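Glycosyl hydrolase, family 31/fibronectin type III domain protein (Clostridium perfringens, PDB 4LKS) binds galactose through a family 32 carbohydrate-binding module and probably helps a family 31 glycoside hydrolase engage galactose-bearing glycans. Local coordinates at residues A28-S33 / S65-L70; W52-Q57 / K155-A160; Y74-I79 / I136-L141. All coordinates share one frame; numbering follows the deposited sequence.

Interaction 1. Residues A28-S33 / S65-L70; sequences AIYATS and SITIKL
Thr32 OG1 accepts the backbone N-H of Ser65, with Ser65 N 2.8 Å from that hydroxyl oxygen. The hydroxyl stands beside its own backbone N and anti to the carbonyl carbon (chi1 -52°), which turns it to the neighbouring strand while CG2 is directed elsewhere. Thr32 N in turn gives its hydrogen to Ser65 O at 3.0 Å, so one threonine holds both backbone polar groups of Ser65 just where strand 26-31 gives way to loop. Further along, Thr67 is held through both its backbone N and its backbone O: the N meets Tyr30 O at 2.8 Å, almost straight at 171°, and the O receives Ile29 N at 2.9 Å. A beta bulge between Ala28 and Tyr30 shifts the antiparallel register by one residue. At the bulge Ile29 lays CG1 against Thr67 CG2 and sets CG2 3.7 Å from Lys69 CB, using the aliphatic root of a lysine whose extended chain carries its ammonium away. On the face that carries Ala28, Ala31, Ile66 and Ile68, small Ala28 admits the tip of Ile68, CB to CD1 3.9 Å. Beta-branched residues suit this strand pairing, and a side-chain hydroxyl continues the hydrogen bonding where regular pairing ends, fastening an outermost strand to its sheet.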
loop_
_atom_site.group_PDB
_atom_site.type_symbol
_atom_site.label_atom_id
_atom_site.label_comp_id
_atom_site.label_asym_id
_atom_site.label_seq_id
_atom_site.Cartn_x
_atom_site.Cartn_y
_atom_site.Cartn_z
ATOM N N ALA A 28 2.636 -3.040 -10.479
ATOM C CA ALA A 28 1.621 -2.007 -10.279
ATOM C C ALA A 28 0.985 -1.694 -11.626
ATOM O O ALA A 28 1.662 -1.212 -12.541
ATOM C CB ALA A 28 2.226 -0.749 -9.664
ATOM N N ILE A 29 -0.307 -1.967 -11.756
ATOM C CA ILE A 29 -0.957 -1.807 -13.054
ATOM C C ILE A 29 -1.861 -0.588 -13.144
ATOM O O ILE A 29 -2.255 -0.187 -14.239
ATOM C CB ILE A 29 -1.738 -3.067 -13.476
ATOM C CG1 ILE A 29 -2.862 -3.374 -12.485
ATOM C CG2 ILE A 29 -0.797 -4.255 -13.643
ATOM C CD1 ILE A 29 -3.912 -4.308 -13.062
ATOM N N TYR A 30 -2.181 0.015 -12.006
ATOM C CA TYR A 30 -3.046 1.191 -11.991
ATOM C C TYR A 30 -2.886 1.975 -10.698
ATOM O O TYR A 30 -2.653 1.400 -9.640
ATOM C CB TYR A 30 -4.512 0.763 -12.156
ATOM C CG TYR A 30 -5.502 1.883 -11.969
ATOM C CD1 TYR A 30 -5.871 2.703 -13.026
ATOM C CD2 TYR A 30 -6.066 2.124 -10.726
ATOM C CE1 TYR A 30 -6.777 3.736 -12.836
ATOM C CE2 TYR A 30 -6.959 3.146 -10.528
ATOM C CZ TYR A 30 -7.316 3.944 -11.581
ATOM O OH TYR A 30 -8.217 4.962 -11.371
ATOM N N ALA A 31 -3.017 3.293 -10.781
ATOM C CA ALA A 31 -3.201 4.120 -9.605
ATOM C C ALA A 31 -4.075 5.299 -9.981
ATOM O O ALA A 31 -4.091 5.719 -11.139
ATOM C CB ALA A 31 -1.863 4.605 -9.054
ATOM N N THR A 32 -4.787 5.835 -9.000
ATOM C CA THR A 32 -5.703 6.947 -9.249
ATOM C C THR A 32 -4.958 8.117 -9.881
ATOM O O THR A 32 -5.441 8.754 -10.832
ATOM C CB THR A 32 -6.321 7.423 -7.952
ATOM O OG1 THR A 32 -6.889 6.307 -7.250
ATOM C CG2 THR A 32 -7.401 8.451 -8.234
ATOM N N SER A 33 -3.776 8.394 -9.349
ATOM C CA SER A 33 -2.938 9.456 -9.874
ATOM C C SER A 33 -1.505 9.224 -9.429
ATOM O O SER A 33 -1.247 8.385 -8.553
ATOM C CB SER A 33 -3.441 10.820 -9.407
ATOM O OG SER A 33 -3.407 10.952 -8.001
ATOM N N SER A 65 -6.215 5.086 -4.833
ATOM C CA SER A 65 -5.889 3.678 -4.726
ATOM C C SER A 65 -4.799 3.285 -5.709
ATOM O O SER A 65 -4.484 4.007 -6.681
ATOM C CB SER A 65 -7.139 2.816 -4.929
ATOM O OG SER A 65 -7.496 2.778 -6.295
ATOM N N ILE A 66 -4.206 2.138 -5.429
ATOM C CA ILE A 66 -3.200 1.554 -6.295
ATOM C C ILE A 66 -3.531 0.069 -6.427
ATOM O O ILE A 66 -3.891 -0.581 -5.442
ATOM C CB ILE A 66 -1.763 1.789 -5.753
ATOM C CG1 ILE A 66 -0.732 1.173 -6.696
ATOM C CG2 ILE A 66 -1.598 1.259 -4.317
ATOM C CD1 ILE A 66 0.693 1.594 -6.383
ATOM N N THR A 67 -3.432 -0.463 -7.640
ATOM C CA THR A 67 -3.711 -1.877 -7.879
ATOM C C THR A 67 -2.435 -2.610 -8.267
ATOM O O THR A 67 -1.733 -2.208 -9.207
ATOM C CB THR A 67 -4.741 -2.088 -8.988
ATOM O OG1 THR A 67 -5.974 -1.461 -8.618
ATOM C CG2 THR A 67 -4.972 -3.587 -9.217
ATOM N N ILE A 68 -2.134 -3.665 -7.513
ATOM C CA ILE A 68 -0.993 -4.536 -7.764
ATOM C C ILE A 68 -1.470 -5.853 -8.365
ATOM O O ILE A 68 -2.390 -6.506 -7.835
ATOM C CB ILE A 68 -0.232 -4.851 -6.461
ATOM C CG1 ILE A 68 0.112 -3.564 -5.691
ATOM C CG2 ILE A 68 1.015 -5.720 -6.751
ATOM C CD1 ILE A 68 0.813 -2.459 -6.502
ATOM N N LYS A 69 -0.849 -6.232 -9.480
ATOM C CA LYS A 69 -1.087 -7.514 -10.124
ATOM C C LYS A 69 0.054 -8.455 -9.772
ATOM O O LYS A 69 1.216 -8.065 -9.855
ATOM C CB LYS A 69 -1.127 -7.323 -11.645
ATOM C CG LYS A 69 -1.283 -8.615 -12.429
ATOM C CD LYS A 69 -1.144 -8.351 -13.923
ATOM C CE LYS A 69 -1.200 -9.644 -14.701
ATOM N NZ LYS A 69 -1.185 -9.384 -16.174
ATOM N N LEU A 70 -0.276 -9.685 -9.385
ATOM C CA LEU A 70 0.730 -10.704 -9.068
ATOM C C LEU A 70 0.913 -11.596 -10.297
ATOM O O LEU A 70 0.049 -11.624 -11.182
ATOM C CB LEU A 70 0.310 -11.509 -7.827
ATOM C CG LEU A 70 0.231 -10.631 -6.566
ATOM C CD1 LEU A 70 -1.182 -10.163 -6.314
ATOM C CD2 LEU A 70 0.773 -11.366 -5.343
#

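Interaction 2. Residues W52-Q57 / K155-A160; sequences WHSAYQ and KYASAA. With CA (calcium ion), chain C; GAL (beta-D-galactopyranose), chain D.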
loop_
_atom_site.group_PDB
_atom_site.type_symbol
_atom_site.label_atom_id
_atom_site.label_comp_id
_atom_site.label_asym_id
_atom_site.label_seq_id
_atom_site.Cartn_x
_atom_site.Cartn_y
_atom_site.Cartn_z
ATOM N N TRP A 52 5.613 5.522 -4.633
ATOM C CA TRP A 52 4.451 6.024 -5.357
ATOM C C TRP A 52 3.888 7.172 -4.534
ATOM O O TRP A 52 3.824 7.076 -3.305
ATOM C CB TRP A 52 3.390 4.931 -5.516
ATOM C CG TRP A 52 2.049 5.495 -5.905
ATOM C CD1 TRP A 52 1.761 6.218 -7.026
ATOM C CD2 TRP A 52 0.821 5.392 -5.169
ATOM N NE1 TRP A 52 0.436 6.576 -7.035
ATOM C CE2 TRP A 52 -0.168 6.077 -5.911
ATOM C CE3 TRP A 52 0.459 4.784 -3.960
ATOM C CZ2 TRP A 52 -1.499 6.175 -5.482
ATOM C CZ3 TRP A 52 -0.874 4.877 -3.535
ATOM C CH2 TRP A 52 -1.830 5.567 -4.297
ATOM N N HIS A 53 3.491 8.256 -5.199
ATOM C CA HIS A 53 2.853 9.388 -4.535
ATOM C C HIS A 53 1.727 9.859 -5.437
ATOM O O HIS A 53 1.921 10.020 -6.643
ATOM C CB HIS A 53 3.879 10.516 -4.335
ATOM C CG HIS A 53 3.474 11.567 -3.343
ATOM N ND1 HIS A 53 2.368 12.373 -3.504
ATOM C CD2 HIS A 53 4.075 11.982 -2.198
ATOM C CE1 HIS A 53 2.287 13.222 -2.491
ATOM N NE2 HIS A 53 3.317 13.008 -1.691
ATOM N N SER A 54 0.540 10.046 -4.866
ATOM C CA SER A 54 -0.599 10.497 -5.651
ATOM C C SER A 54 -0.482 12.006 -5.894
ATOM O O SER A 54 0.350 12.687 -5.277
ATOM C CB SER A 54 -1.929 10.117 -4.963
ATOM O OG SER A 54 -2.125 10.786 -3.730
ATOM N N ALA A 55 -1.306 12.520 -6.797
ATOM C CA ALA A 55 -1.244 13.940 -7.163
ATOM C C ALA A 55 -1.594 14.836 -5.980
ATOM O O ALA A 55 -2.388 14.461 -5.115
ATOM C CB ALA A 55 -2.149 14.222 -8.355
ATOM N N TYR A 56 -0.999 16.030 -5.932
ATOM C CA TYR A 56 -1.163 16.895 -4.768
ATOM C C TYR A 56 -1.447 18.350 -5.125
ATOM O O TYR A 56 -1.123 19.263 -4.361
ATOM C CB TYR A 56 0.037 16.796 -3.818
ATOM C CG TYR A 56 1.395 17.065 -4.430
ATOM C CD1 TYR A 56 1.903 18.355 -4.512
ATOM C CD2 TYR A 56 2.186 16.022 -4.884
ATOM C CE1 TYR A 56 3.153 18.598 -5.048
ATOM C CE2 TYR A 56 3.429 16.249 -5.421
ATOM C CZ TYR A 56 3.910 17.538 -5.508
ATOM O OH TYR A 56 5.159 17.748 -6.044
ATOM N N GLN A 57 -2.071 18.552 -6.277
ATOM C CA GLN A 57 -2.571 19.875 -6.625
ATOM C C GLN A 57 -3.771 20.221 -5.752
ATOM O O GLN A 57 -4.363 19.342 -5.134
ATOM C CB GLN A 57 -2.911 19.947 -8.110
ATOM C CG GLN A 57 -1.684 19.779 -8.991
ATOM C CD GLN A 57 -0.496 20.579 -8.481
ATOM O OE1 GLN A 57 -0.593 21.788 -8.259
ATOM N NE2 GLN A 57 0.629 19.902 -8.276
ATOM N N LYS A 155 -5.157 14.427 1.838
ATOM C CA LYS A 155 -5.245 14.863 0.450
ATOM C C LYS A 155 -4.494 13.960 -0.518
ATOM O O LYS A 155 -4.947 13.738 -1.634
ATOM C CB LYS A 155 -4.748 16.308 0.300
ATOM C CG LYS A 155 -5.304 17.005 -0.940
ATOM C CD LYS A 155 -4.261 17.135 -2.039
ATOM C CE LYS A 155 -3.804 18.572 -2.187
ATOM N NZ LYS A 155 -3.264 19.139 -0.915
ATOM N N TYR A 156 -3.335 13.459 -0.096
ATOM C CA TYR A 156 -2.504 12.632 -0.971
ATOM C C TYR A 156 -1.916 11.459 -0.195
ATOM O O TYR A 156 -1.774 11.515 1.032
ATOM C CB TYR A 156 -1.392 13.466 -1.634
ATOM C CG TYR A 156 -0.739 14.471 -0.706
ATOM C CD1 TYR A 156 0.261 14.093 0.191
ATOM C CD2 TYR A 156 -1.121 15.809 -0.728
ATOM C CE1 TYR A 156 0.848 15.023 1.040
ATOM C CE2 TYR A 156 -0.537 16.733 0.114
ATOM C CZ TYR A 156 0.444 16.342 0.987
ATOM O OH TYR A 156 1.006 17.286 1.816
ATOM N N ALA A 157 -1.575 10.396 -0.922
ATOM C CA ALA A 157 -1.024 9.189 -0.314
ATOM C C ALA A 157 0.324 8.873 -0.939
ATOM O O ALA A 157 0.582 9.203 -2.097
ATOM C CB ALA A 157 -1.952 8.029 -0.537
ATOM N N SER A 158 1.175 8.203 -0.172
ATOM C CA SER A 158 2.420 7.682 -0.718
ATOM C C SER A 158 2.682 6.305 -0.133
ATOM O O SER A 158 2.073 5.918 0.860
ATOM C CB SER A 158 3.594 8.623 -0.437
ATOM O OG SER A 158 3.780 8.832 0.952
ATOM N N ALA A 159 3.574 5.566 -0.773
ATOM C CA ALA A 159 3.965 4.255 -0.277
ATOM C C ALA A 159 5.335 3.974 -0.825
ATOM O O ALA A 159 5.544 4.101 -2.032
ATOM C CB ALA A 159 2.995 3.196 -0.756
ATOM N N ALA A 160 6.264 3.584 0.047
ATOM C CA ALA A 160 7.588 3.159 -0.405
ATOM C C ALA A 160 7.573 1.698 -0.858
ATOM O O ALA A 160 8.207 1.348 -1.851
ATOM C CB ALA A 160 8.615 3.366 0.684
HETATM CA CA CA C . 9.772 1.593 -3.580
HETATM C C1 GAL D . 6.660 18.014 -1.115
HETATM C C2 GAL D . 7.105 16.562 -1.378
HETATM C C3 GAL D . 6.232 15.920 -2.446
HETATM C C4 GAL D . 4.759 15.999 -2.012
HETATM C C5 GAL D . 4.396 17.451 -1.775
HETATM C C6 GAL D . 2.981 17.650 -1.229
HETATM O O1 GAL D . 7.378 18.572 -0.048
HETATM O O2 GAL D . 8.462 16.477 -1.828
HETATM O O3 GAL D . 6.572 14.545 -2.606
HETATM O O4 GAL D . 4.574 15.280 -0.795
HETATM O O5 GAL D . 5.271 18.044 -0.784
HETATM O O6 GAL D . 2.670 19.031 -1.086
HETATM O O HOH W 1 -4.067 12.714 -4.031
HETATM O O HOH W 2 -0.726 20.037 -1.568
#
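The rings of His53 and Tyr156 lie side by side, planes 30° apart and slid so that they barely overlap, and His53 CE1 comes 3.5 Å from Tyr156 CD1. Ala157 O lies over one face of the imidazole. The histidine's rotation is fixed by ND1, which donates to a lone pair of Ser54 O at 2.7 Å, in the ring plane, leaving NE2 to hydrogen-bond galactose O4, also at 2.7 Å. Tyr56 lays its ring against the sugar, with galactose C5 3.6 Å above the ring centre, a CH-pi platform, while its OH is held by Asp36. Its CB presses on Tyr156 CD2 at 3.4 Å, and Tyr156 CZ reaches galactose C6 at 3.6 Å. Both tyrosines tuck CG between backbone N and carbonyl carbon (chi1 55° and 41°), folding the rings round the C4-C6 side of the sugar. Beneath them Ser54 OG accepts Ala157 N at 2.9 Å and donates to a water that also bridges Ala55 O and Lys155 O. Trp52 pairs with Ala159 through two backbone bonds, and the neighbouring Ala160 O binds calcium. With Arg84 and Asn89 completing the pocket, histidine for the axial O4 and aromatics for the apolar sugar face form a galactose site of a family 32 carbohydrate-binding module, built where strand 52-53 runs into loop.

Interaction 3. Residues Y74-I79 / I136-L141; sequences YDLNQI and INAQYL
Asp75 and Asn137 meet side chain to side chain: Asn137 ND2 donates to Asp75 OD1 at 2.9 Å, arriving nearly along the C-O bond of the carboxylate, though its own N-H is bent (152°). The carboxylate and amide planes are 73° apart, and one bond joins the two groups. Asn137 holds CG anti to its backbone N (chi1 -177°), and this carries the amide across to the aspartate. Both are polar residues on the more exposed face of the antiparallel pair, where a carboxylate and a primary amide suit each other as acceptor and donor.

Four backbone bonds join the strands despite their strong twist. Tyr74 and Ala138 exchange two, the straighter from Tyr74 N to Ala138 O at 2.9 Å, and Leu76 and Ile136 exchange two more, including Ile136 N to Leu76 O at 3.0 Å. Asp75 and Asn137 between them form the non-hydrogen-bonded pair, and Asn137 CA sends its hydrogen toward Tyr74 O at 3.2 Å.

Apolar contacts occupy the other face. Leu76 CD1 lies 4.1 Å from Ala138 CB, the small alanine accommodating the leucine branch. The corner at Gln139 carries the chain from one sheet of the beta sandwich to the other, Gln139 and Tyr140 forming a classic beta bulge opposite Ser100. Beyond it Leu141 CD1 reaches back to Ile79 CG2 at 3.9 Å and to Leu76 CD1 at 4.3 Å. Phe164, on strand 158-166, touches Leu76, Ile79 and Leu141 alike. Tyr74, also directed to this face, sends its OH to Asp71.

Hydrogen bonds thus bind strand 73-82 to strand 129-138 within one sheet, while branched aliphatic side chains join that sheet to the next by dispersion and exclusion of water.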
loop_
_atom_site.group_PDB
_atom_site.type_symbol
_atom_site.label_atom_id
_atom_site.label_comp_id
_atom_site.label_asym_id
_atom_site.label_seq_id
_atom_site.Cartn_x
_atom_site.Cartn_y
_atom_site.Cartn_z
ATOM N N TYR A 74 -2.315 -16.079 -5.868
ATOM C CA TYR A 74 -1.737 -16.587 -4.631
ATOM C C TYR A 74 -2.781 -16.599 -3.532
ATOM O O TYR A 74 -3.667 -15.736 -3.488
ATOM C CB TYR A 74 -0.587 -15.694 -4.149
ATOM C CG TYR A 74 0.658 -15.748 -4.999
ATOM C CD1 TYR A 74 0.788 -14.940 -6.117
ATOM C CD2 TYR A 74 1.707 -16.602 -4.666
ATOM C CE1 TYR A 74 1.934 -14.980 -6.895
ATOM C CE2 TYR A 74 2.854 -16.651 -5.432
ATOM C CZ TYR A 74 2.960 -15.838 -6.545
ATOM O OH TYR A 74 4.108 -15.884 -7.312
ATOM N N ASP A 75 -2.650 -17.541 -2.607
ATOM C CA ASP A 75 -3.420 -17.503 -1.373
ATOM C C ASP A 75 -2.733 -16.496 -0.460
ATOM O O ASP A 75 -1.689 -16.800 0.131
ATOM C CB ASP A 75 -3.449 -18.878 -0.700
ATOM C CG ASP A 75 -4.184 -19.928 -1.524
ATOM O OD1 ASP A 75 -4.933 -19.568 -2.454
ATOM O OD2 ASP A 75 -4.029 -21.129 -1.211
ATOM N N LEU A 76 -3.290 -15.287 -0.395
ATOM C CA LEU A 76 -2.670 -14.189 0.356
ATOM C C LEU A 76 -3.248 -14.055 1.751
ATOM O O LEU A 76 -4.456 -14.205 1.934
ATOM C CB LEU A 76 -2.908 -12.854 -0.357
ATOM C CG LEU A 76 -2.304 -12.639 -1.744
ATOM C CD1 LEU A 76 -2.719 -11.282 -2.290
ATOM C CD2 LEU A 76 -0.789 -12.725 -1.690
ATOM N N ASN A 77 -2.409 -13.741 2.740
ATOM C CA ASN A 77 -2.981 -13.435 4.059
ATOM C C ASN A 77 -2.305 -12.318 4.848
ATOM O O ASN A 77 -2.612 -12.096 6.022
ATOM C CB ASN A 77 -3.138 -14.689 4.923
ATOM C CG ASN A 77 -1.829 -15.391 5.179
ATOM O OD1 ASN A 77 -0.762 -14.799 5.080
ATOM N ND2 ASN A 77 -1.908 -16.676 5.518
ATOM N N GLN A 78 -1.404 -11.593 4.196
ATOM C CA GLN A 78 -0.811 -10.425 4.820
ATOM C C GLN A 78 -0.204 -9.528 3.761
ATOM O O GLN A 78 0.297 -10.022 2.742
ATOM C CB GLN A 78 0.260 -10.848 5.838
ATOM C CG GLN A 78 0.868 -9.704 6.633
ATOM C CD GLN A 78 1.881 -10.181 7.646
ATOM O OE1 GLN A 78 1.658 -11.183 8.324
ATOM N NE2 GLN A 78 2.992 -9.451 7.773
ATOM N N ILE A 79 -0.247 -8.216 3.986
ATOM C CA ILE A 79 0.649 -7.309 3.277
ATOM C C ILE A 79 1.315 -6.426 4.308
ATOM O O ILE A 79 0.756 -6.230 5.379
ATOM C CB ILE A 79 -0.048 -6.431 2.207
ATOM C CG1 ILE A 79 -1.061 -5.480 2.844
ATOM C CG2 ILE A 79 -0.693 -7.310 1.133
ATOM C CD1 ILE A 79 -1.580 -4.420 1.880
ATOM N N ILE A 136 -7.106 -15.337 1.300
ATOM C CA ILE A 136 -7.932 -15.174 0.108
ATOM C C ILE A 136 -7.069 -15.317 -1.144
ATOM O O ILE A 136 -5.982 -14.755 -1.243
ATOM C CB ILE A 136 -8.708 -13.830 0.137
ATOM C CG1 ILE A 136 -9.631 -13.698 -1.077
ATOM C CG2 ILE A 136 -7.750 -12.637 0.259
ATOM C CD1 ILE A 136 -10.725 -12.638 -0.888
ATOM N N ASN A 137 -7.546 -16.122 -2.085
ATOM C CA ASN A 137 -6.841 -16.356 -3.333
ATOM C C ASN A 137 -7.053 -15.161 -4.257
ATOM O O ASN A 137 -8.185 -14.752 -4.498
ATOM C CB ASN A 137 -7.366 -17.645 -3.964
ATOM C CG ASN A 137 -6.641 -18.016 -5.240
ATOM O OD1 ASN A 137 -7.172 -17.852 -6.338
ATOM N ND2 ASN A 137 -5.428 -18.549 -5.103
ATOM N N ALA A 138 -5.961 -14.579 -4.752
ATOM C CA ALA A 138 -6.045 -13.326 -5.489
ATOM C C ALA A 138 -4.882 -13.168 -6.438
ATOM O O ALA A 138 -3.746 -13.547 -6.115
ATOM C CB ALA A 138 -6.056 -12.156 -4.512
ATOM N N GLN A 139 -5.153 -12.574 -7.598
ATOM C CA GLN A 139 -4.076 -12.156 -8.496
ATOM C C GLN A 139 -3.971 -10.627 -8.556
ATOM O O GLN A 139 -3.016 -10.073 -9.091
ATOM C CB GLN A 139 -4.249 -12.741 -9.902
ATOM C CG GLN A 139 -3.064 -12.422 -10.803
ATOM C CD GLN A 139 -3.066 -13.168 -12.120
ATOM O OE1 GLN A 139 -4.056 -13.798 -12.496
ATOM N NE2 GLN A 139 -1.950 -13.090 -12.835
ATOM N N TYR A 140 -4.967 -9.942 -8.005
ATOM C CA TYR A 140 -4.937 -8.478 -7.955
ATOM C C TYR A 140 -5.314 -8.024 -6.562
ATOM O O TYR A 140 -6.229 -8.582 -5.937
ATOM C CB TYR A 140 -5.932 -7.876 -8.964
ATOM C CG TYR A 140 -5.711 -8.339 -10.381
ATOM C CD1 TYR A 140 -6.239 -9.554 -10.825
ATOM C CD2 TYR A 140 -4.984 -7.566 -11.273
ATOM C CE1 TYR A 140 -6.034 -9.988 -12.123
ATOM C CE2 TYR A 140 -4.773 -7.990 -12.566
ATOM C CZ TYR A 140 -5.301 -9.199 -12.983
ATOM O OH TYR A 140 -5.082 -9.614 -14.278
ATOM N N LEU A 141 -4.626 -6.995 -6.076
ATOM C CA LEU A 141 -4.977 -6.385 -4.806
ATOM C C LEU A 141 -5.041 -4.882 -5.006
ATOM O O LEU A 141 -4.095 -4.280 -5.498
ATOM C CB LEU A 141 -3.949 -6.758 -3.716
ATOM C CG LEU A 141 -4.261 -6.249 -2.298
ATOM C CD1 LEU A 141 -3.833 -7.252 -1.205
ATOM C CD2 LEU A 141 -3.640 -4.871 -2.045
#

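In the fold
The three contacts lie within one F5/8 type C beta sandwich. Interaction 1 joins strands 26-31 and 64-70 at one margin of the five-stranded sheet. Interactions 2 and 3 both reach the four-stranded sheet, but on opposite sides of the chain's centre, their centres about 24 Å apart. Both segments of interaction 3 fall between the two halves of interaction 2, while 65-70 follows 52-57, so that interactions 1 and 2 interlock; interaction 1 is complete before interaction 3 begins. Interaction 1 connects with both: Ser33 O meets Trp52 NE1, and Leu70 N and Ile68 N bond to Gln139 O and Leu141 O. Galactose is bound at the end of the sandwich where interaction 2 lies, while residues 136-141 cross between the sheets at the other end.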